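Local coordinates for nuclear transport factor 2 family protein (Rhodopseudomonas palustris, PDB 3DM8) that is of unknown function but belongs to the SnoaL-like branch of the nuclear transport factor 2 superfamily and is a putative isomerase, at residues I41-F46 with E130-R135; E23-I28 with A55-C60; W7-A12 with G114-L119. All coordinates share one frame; numbering follows the deposited sequence.

Interaction 1. Residues I41-F46 with E130-R135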
# COMPACT_ATOMS: atom_id res chain seq x y z
N ILE A 41 -1.32 0.15 16.45
CA ILE A 41 -1.38 1.33 17.30
C ILE A 41 -0.75 1.05 18.65
O ILE A 41 -0.43 1.99 19.37
CB ILE A 41 -2.78 1.93 17.49
CG1 ILE A 41 -3.74 1.00 18.20
CG2 ILE A 41 -3.37 2.43 16.16
CD1 ILE A 41 -5.00 1.66 18.54
N ASP A 42 -0.58 -0.23 18.99
CA ASP A 42 0.03 -0.58 20.28
C ASP A 42 1.49 -0.20 20.30
O ASP A 42 2.04 0.17 21.35
CB ASP A 42 -0.08 -2.08 20.59
CG ASP A 42 -1.49 -2.51 20.85
OD1 ASP A 42 -2.38 -1.63 20.99
OD2 ASP A 42 -1.71 -3.73 20.90
N MET A 43 2.12 -0.30 19.15
CA MET A 43 3.49 0.12 19.00
C MET A 43 3.61 1.58 18.59
O MET A 43 4.47 2.30 19.09
CB MET A 43 4.22 -0.69 17.97
CG MET A 43 5.68 -0.44 18.11
SD MET A 43 6.66 -1.69 17.35
CE MET A 43 8.25 -0.86 17.19
N PHE A 44 2.76 1.97 17.65
CA PHE A 44 2.78 3.34 17.08
C PHE A 44 1.44 4.05 17.30
O PHE A 44 0.54 3.94 16.47
CB PHE A 44 3.12 3.30 15.60
CG PHE A 44 4.33 2.48 15.27
CD1 PHE A 44 4.19 1.21 14.73
CD2 PHE A 44 5.58 2.98 15.47
CE1 PHE A 44 5.33 0.46 14.41
CE2 PHE A 44 6.71 2.22 15.18
CZ PHE A 44 6.59 0.98 14.64
N PRO A 45 1.30 4.80 18.41
CA PRO A 45 -0.02 5.27 18.77
C PRO A 45 -0.58 6.30 17.79
O PRO A 45 -1.79 6.58 17.78
CB PRO A 45 0.19 5.94 20.14
CG PRO A 45 1.50 5.54 20.60
CD PRO A 45 2.29 4.99 19.48
N PHE A 46 0.32 6.80 16.98
CA PHE A 46 -0.02 7.78 15.96
C PHE A 46 -0.64 7.18 14.70
O PHE A 46 -1.14 7.92 13.82
CB PHE A 46 1.16 8.69 15.66
CG PHE A 46 2.42 7.97 15.36
CD1 PHE A 46 3.45 7.94 16.29
CD2 PHE A 46 2.60 7.34 14.17
CE1 PHE A 46 4.61 7.26 16.03
CE2 PHE A 46 3.80 6.70 13.88
CZ PHE A 46 4.80 6.67 14.83
N GLU A 130 9.63 -5.29 12.82
CA GLU A 130 10.86 -6.06 12.97
C GLU A 130 12.08 -5.18 13.09
O GLU A 130 12.99 -5.41 13.94
CB GLU A 130 11.07 -7.04 11.83
CG GLU A 130 10.13 -8.23 11.94
CD GLU A 130 10.81 -9.57 11.69
OE1 GLU A 130 11.69 -9.65 10.78
OE2 GLU A 130 10.44 -10.55 12.38
N GLN A 131 12.12 -4.18 12.23
CA GLN A 131 13.27 -3.25 12.23
C GLN A 131 13.32 -2.44 13.51
O GLN A 131 14.42 -2.21 14.07
CB GLN A 131 13.19 -2.29 11.05
CG GLN A 131 13.50 -2.87 9.72
CD GLN A 131 13.37 -1.78 8.67
OE1 GLN A 131 14.26 -0.94 8.50
NE2 GLN A 131 12.25 -1.79 7.96
N ALA A 132 12.15 -2.05 14.01
CA ALA A 132 12.08 -1.22 15.23
C ALA A 132 12.51 -2.02 16.48
O ALA A 132 13.16 -1.48 17.40
CB ALA A 132 10.66 -0.63 15.42
N LEU A 133 12.18 -3.32 16.50
CA LEU A 133 12.42 -4.17 17.70
C LEU A 133 13.83 -4.73 17.61
O LEU A 133 14.50 -4.99 18.63
CB LEU A 133 11.47 -5.38 17.77
CG LEU A 133 9.97 -5.25 18.06
CD1 LEU A 133 9.26 -6.60 17.91
CD2 LEU A 133 9.70 -4.67 19.41
N GLY A 134 14.24 -4.92 16.37
CA GLY A 134 15.62 -5.24 15.99
C GLY A 134 15.80 -6.72 16.18
O GLY A 134 16.92 -7.24 16.21
N ARG A 135 14.65 -7.36 16.37
CA ARG A 135 14.52 -8.80 16.58
C ARG A 135 13.22 -9.33 15.97
O ARG A 135 12.34 -8.54 15.58
CB ARG A 135 14.51 -9.13 18.08
CG ARG A 135 15.80 -8.82 18.78
CD ARG A 135 15.95 -9.68 20.00
NE ARG A 135 16.12 -11.09 19.64
CZ ARG A 135 17.28 -11.72 19.62
NH1 ARG A 135 17.35 -13.00 19.27
NH2 ARG A 135 18.38 -11.08 19.98
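The loop at Met-43 and Phe-44 faces Ala-132 in the last turn of the helix that ends at Leu-133, with the CA atoms of Met-43 and Ala-132 9.5 Å apart. The CB of Ala-132 points at the loop. Met-43 is directed toward it, though the modelled closeness of CE to that methyl is doubtful. Its CG lies anti to the backbone N (chi1 -166°) and the chain beyond is extended, which sends the thioether toward the helix. The Phe-44 ring approaches the same methyl beside Met-43. Its CZ lies 4.4 Å from Ala-132 CB, and the methyl sits at the ring edge, near the ring plane. Met-43 also covers this ring: its CG stands 3.8 Å above the ring plane of Phe-44, over the centre. Met-43 also touches Val-129, and Phe-44 touches Leu-128, of the same helix. Past the contact the helix stops at Gly-134, which has a positive phi; Gly-134 N still bonds to Glu-130 O at 2.8 Å. No hydrogen bond crosses between the segments. The loop between strands 33-38 and 48-51 therefore meets the C-terminal helix at the surface by small apolar contacts alone.

Interaction 2. Residues E23-I28 with A55-C60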
# COMPACT_ATOMS: atom_id res chain seq x y z
N GLU A 23 3.39 25.31 9.78
CA GLU A 23 2.41 26.28 9.25
C GLU A 23 1.88 25.88 7.88
O GLU A 23 0.69 26.01 7.62
CB GLU A 23 2.98 27.70 9.23
CG GLU A 23 3.44 28.19 10.60
CD GLU A 23 4.71 27.46 11.16
OE1 GLU A 23 5.65 27.11 10.40
OE2 GLU A 23 4.76 27.27 12.40
N GLU A 24 2.77 25.42 7.01
CA GLU A 24 2.38 25.05 5.63
C GLU A 24 1.51 23.82 5.62
O GLU A 24 0.60 23.71 4.83
CB GLU A 24 3.58 24.77 4.70
CG GLU A 24 4.31 25.99 4.20
CD GLU A 24 5.49 25.65 3.25
OE1 GLU A 24 6.22 26.59 2.92
OE2 GLU A 24 5.67 24.47 2.82
N LEU A 25 1.82 22.89 6.52
CA LEU A 25 1.04 21.68 6.64
C LEU A 25 -0.37 22.02 7.10
O LEU A 25 -1.32 21.46 6.64
CB LEU A 25 1.68 20.68 7.59
CG LEU A 25 1.02 19.33 7.80
CD1 LEU A 25 0.92 18.59 6.50
CD2 LEU A 25 1.83 18.50 8.79
N ALA A 26 -0.46 22.89 8.08
CA ALA A 26 -1.76 23.27 8.64
C ALA A 26 -2.64 23.93 7.58
O ALA A 26 -3.89 23.78 7.60
CB ALA A 26 -1.60 24.17 9.88
N THR A 27 -2.01 24.65 6.65
CA THR A 27 -2.76 25.34 5.60
C THR A 27 -3.41 24.34 4.65
O THR A 27 -4.53 24.52 4.16
CB THR A 27 -1.86 26.31 4.82
OG1 THR A 27 -1.45 27.32 5.74
CG2 THR A 27 -2.56 26.94 3.68
N ILE A 28 -2.66 23.29 4.40
CA ILE A 28 -3.00 22.32 3.35
C ILE A 28 -3.92 21.23 3.81
O ILE A 28 -4.62 20.67 3.00
CB ILE A 28 -1.73 21.72 2.68
CG1 ILE A 28 -2.08 21.12 1.30
CG2 ILE A 28 -1.08 20.67 3.51
CD1 ILE A 28 -0.80 20.92 0.37
N ALA A 55 -6.69 16.65 14.82
CA ALA A 55 -6.22 15.28 15.13
C ALA A 55 -5.12 14.84 14.19
O ALA A 55 -4.19 14.13 14.58
CB ALA A 55 -7.40 14.28 15.08
N VAL A 56 -5.19 15.23 12.91
CA VAL A 56 -4.13 14.87 11.96
C VAL A 56 -2.84 15.62 12.26
O VAL A 56 -1.76 15.05 12.18
CB VAL A 56 -4.58 15.04 10.49
CG1 VAL A 56 -3.36 15.05 9.50
CG2 VAL A 56 -5.73 14.00 10.12
N LEU A 57 -2.92 16.88 12.67
CA LEU A 57 -1.73 17.62 13.06
C LEU A 57 -1.09 16.97 14.30
O LEU A 57 0.12 16.91 14.44
CB LEU A 57 -2.00 19.10 13.29
CG LEU A 57 -2.29 19.91 12.03
CD1 LEU A 57 -2.72 21.34 12.30
CD2 LEU A 57 -1.07 19.88 11.09
N GLU A 58 -1.90 16.43 15.19
CA GLU A 58 -1.36 15.73 16.35
C GLU A 58 -0.61 14.46 15.93
O GLU A 58 0.49 14.20 16.42
CB GLU A 58 -2.45 15.46 17.38
CG GLU A 58 -2.03 14.62 18.55
CD GLU A 58 -0.92 15.22 19.43
OE1 GLU A 58 -0.64 16.46 19.35
OE2 GLU A 58 -0.39 14.41 20.26
N VAL A 59 -1.19 13.67 15.03
CA VAL A 59 -0.45 12.53 14.43
C VAL A 59 0.91 12.99 13.91
O VAL A 59 1.93 12.36 14.14
CB VAL A 59 -1.27 11.83 13.34
CG1 VAL A 59 -0.43 10.92 12.41
CG2 VAL A 59 -2.44 11.08 13.97
N CYS A 60 0.91 14.08 13.14
CA CYS A 60 2.11 14.51 12.47
C CYS A 60 3.14 15.03 13.48
O CYS A 60 4.34 14.88 13.26
CB CYS A 60 1.83 15.55 11.38
SG CYS A 60 0.94 14.82 9.98
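Leu-25 lies alongside Leu-57, the two side chains side by side and pointing opposite ways. The CG of Leu-25 is 3.9 Å from CD2 of Leu-57. The CD2 branch of Leu-25 reaches further along helix 53-66. Leu-25 CD2 lies 3.9 Å from Cys-60 CB and 4.0 Å from Cys-60 SG. The CG of Leu-25 is anti to the backbone N (chi1 -178°), which directs the branched end out from helix 23-28 toward Leu-57 and Cys-60. Leu-57 divides its two methyls. CD2 takes Leu-25, while CD1 meets the CB of Ala-26 at 3.9 Å. The small side chain of Ala-26 is consistent with the near approach here, where its CA is 7.2 Å from that of Leu-57. The short helix axes stay 10.8 Å apart and run roughly antiparallel, at 147°. All contacts across the pair are apolar. Leu-25 and Cys-60 are buried, and Ala-26 and Leu-57 lie nearer the outside. Leu-25 also packs on Ala-16 of helix 5-19, while Lys-53 NZ, at the start of helix 53-66, hydrogen-bonds the carbonyl O of Ala-26. On the sheet side, Val-56 and Val-59 rest on Trp-35 of strand 33-38. Helices packed together beside a curved mixed sheet in this way are characteristic of the alpha+beta cone of the NTF2-like fold, to which SnoaL-like domains belong.

Interaction 3. Residues W7-A12 with G114-L119; sequences WRFSRA and GRLTNL
The Phe-9 ring carries Leu-116 on one face, and the guanidinium of Arg-8 meets Gly-114 at its edge. CD2 of Leu-116 makes a CH-pi contact, 4.0 Å from the ring centroid and 23° off the ring normal. It is shifted toward the rim, with CE1 of Phe-9 its nearest atom at 3.7 Å. Leu-119 CD1 approaches the ring obliquely, 4.0 Å from Phe-9 CZ; the two side chains run roughly perpendicular. Phe-9 reaches both leucines because its CG is anti to the backbone N (chi1 167°), which brings the ring over the strand. This is the seam between the N-terminal helix and the sheet of the NTF2-like fold. Ile-28 and Ile-29 also pack on Phe-9. Between the two leucines a classic beta bulge places Thr-117 and Asn-118 both opposite Gln-110. At the start of the strand the contact turns polar. The Arg-8 chain bends at chi3, and its NH2 donates to the carbonyl O of Gly-114 at 2.6 Å. The bond is bent, 150° at the hydrogen. That oxygen lies near the guanidinium plane, whereas the donor is tilted from the carbonyl plane. A leucine in place of Arg-8 would probably leave the Gly-114 carbonyl without this donor and lose the tie to the strand's entry. The same NH2 also hydrogen-bonds Ser-5 OG, which helps fix the rotation of the guanidinium.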
# COMPACT_ATOMS: atom_id res chain seq x y z
N TRP A 7 2.58 17.29 -4.39
CA TRP A 7 3.95 17.82 -4.21
C TRP A 7 3.98 18.91 -3.11
O TRP A 7 4.94 19.01 -2.31
CB TRP A 7 4.56 18.31 -5.54
CG TRP A 7 4.43 17.27 -6.65
CD1 TRP A 7 3.92 17.46 -7.89
CD2 TRP A 7 4.78 15.89 -6.58
NE1 TRP A 7 3.95 16.29 -8.61
CE2 TRP A 7 4.46 15.30 -7.82
CE3 TRP A 7 5.33 15.09 -5.58
CZ2 TRP A 7 4.68 13.95 -8.09
CZ3 TRP A 7 5.57 13.74 -5.86
CH2 TRP A 7 5.26 13.20 -7.10
N ARG A 8 2.93 19.71 -3.10
CA ARG A 8 2.80 20.78 -2.08
C ARG A 8 2.64 20.18 -0.69
O ARG A 8 3.24 20.65 0.30
CB ARG A 8 1.65 21.73 -2.41
CG ARG A 8 1.81 22.48 -3.69
CD ARG A 8 0.67 23.44 -3.90
NE ARG A 8 -0.62 22.78 -3.74
CZ ARG A 8 -1.51 23.10 -2.80
NH1 ARG A 8 -1.28 24.09 -1.96
NH2 ARG A 8 -2.65 22.45 -2.74
N PHE A 9 1.85 19.12 -0.63
CA PHE A 9 1.64 18.40 0.62
C PHE A 9 2.93 17.74 1.07
O PHE A 9 3.29 17.78 2.24
CB PHE A 9 0.53 17.35 0.46
CG PHE A 9 0.45 16.39 1.58
CD1 PHE A 9 0.07 16.78 2.84
CD2 PHE A 9 0.67 15.05 1.36
CE1 PHE A 9 -0.00 15.89 3.89
CE2 PHE A 9 0.57 14.14 2.42
CZ PHE A 9 0.26 14.57 3.67
N SER A 10 3.65 17.16 0.13
CA SER A 10 4.85 16.43 0.45
C SER A 10 5.88 17.41 1.02
O SER A 10 6.59 17.10 1.99
CB SER A 10 5.40 15.69 -0.78
OG SER A 10 6.52 14.89 -0.39
N ARG A 11 5.96 18.60 0.42
CA ARG A 11 6.93 19.59 0.92
C ARG A 11 6.56 20.09 2.33
O ARG A 11 7.40 20.20 3.23
CB ARG A 11 7.05 20.74 -0.05
CG ARG A 11 7.99 21.74 0.34
CD ARG A 11 8.31 22.66 -0.83
NE ARG A 11 7.10 23.24 -1.41
CZ ARG A 11 6.57 22.85 -2.55
NH1 ARG A 11 7.14 21.91 -3.24
NH2 ARG A 11 5.48 23.43 -3.02
N ALA A 12 5.26 20.33 2.50
CA ALA A 12 4.70 20.83 3.75
C ALA A 12 4.94 19.82 4.87
O ALA A 12 5.30 20.17 5.98
CB ALA A 12 3.21 21.06 3.61
N GLY A 114 -7.46 22.55 -3.16
CA GLY A 114 -6.01 22.59 -2.92
C GLY A 114 -5.69 22.11 -1.54
O GLY A 114 -4.56 22.25 -1.04
N ARG A 115 -6.69 21.56 -0.89
CA ARG A 115 -6.49 21.03 0.47
C ARG A 115 -6.66 19.52 0.45
O ARG A 115 -7.50 18.99 -0.26
CB ARG A 115 -7.49 21.65 1.44
CG ARG A 115 -7.31 23.14 1.63
CD ARG A 115 -8.16 23.63 2.81
NE ARG A 115 -9.52 23.69 2.35
CZ ARG A 115 -9.99 24.72 1.64
NH1 ARG A 115 -9.19 25.75 1.37
NH2 ARG A 115 -11.23 24.72 1.19
N LEU A 116 -5.88 18.87 1.29
CA LEU A 116 -5.97 17.39 1.49
C LEU A 116 -7.21 17.06 2.29
O LEU A 116 -7.34 17.45 3.44
CB LEU A 116 -4.73 16.87 2.20
CG LEU A 116 -4.63 15.35 2.41
CD1 LEU A 116 -4.44 14.69 1.01
CD2 LEU A 116 -3.53 15.01 3.36
N THR A 117 -8.11 16.30 1.67
CA THR A 117 -9.42 15.95 2.25
C THR A 117 -9.55 14.49 2.64
O THR A 117 -10.35 14.11 3.47
CB THR A 117 -10.57 16.33 1.31
OG1 THR A 117 -10.40 15.67 0.04
CG2 THR A 117 -10.66 17.85 1.16
N ASN A 118 -8.72 13.67 2.03
CA ASN A 118 -8.72 12.23 2.29
C ASN A 118 -7.31 11.66 2.09
O ASN A 118 -6.66 11.90 1.07
CB ASN A 118 -9.76 11.52 1.40
CG ASN A 118 -10.10 10.11 1.90
OD1 ASN A 118 -9.25 9.22 1.89
ND2 ASN A 118 -11.31 9.95 2.40
N LEU A 119 -6.87 10.88 3.09
CA LEU A 119 -5.64 10.13 3.00
C LEU A 119 -5.78 8.75 3.57
O LEU A 119 -6.41 8.54 4.63
CB LEU A 119 -4.50 10.90 3.73
CG LEU A 119 -3.13 10.26 3.74
CD1 LEU A 119 -2.02 11.34 3.71
CD2 LEU A 119 -2.85 9.27 4.97

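In the fold
Interactions 2 and 3 have centres about 10 Å apart; those of interactions 1 and 3 are about 26 Å apart, on opposite sides of the chain's centre. Interaction 3 is buried, interaction 2 partly so, and interaction 1 is a surface contact. No helix or strand is shared by two contacts, but helix 23-28 of interaction 2 follows helix 5-19 of interaction 3 and touches it. Ile-28 joins interactions 2 and 3: its O probably bonds to Leu-116 N at 2.8 Å. The carbonyl O of Phe-46 packs on CG1 of Val-59, linking interactions 1 and 2. Strand 115-123 leads into helix 125-133. Interactions 1 and 2 are apolar; interaction 3 adds a charged donor.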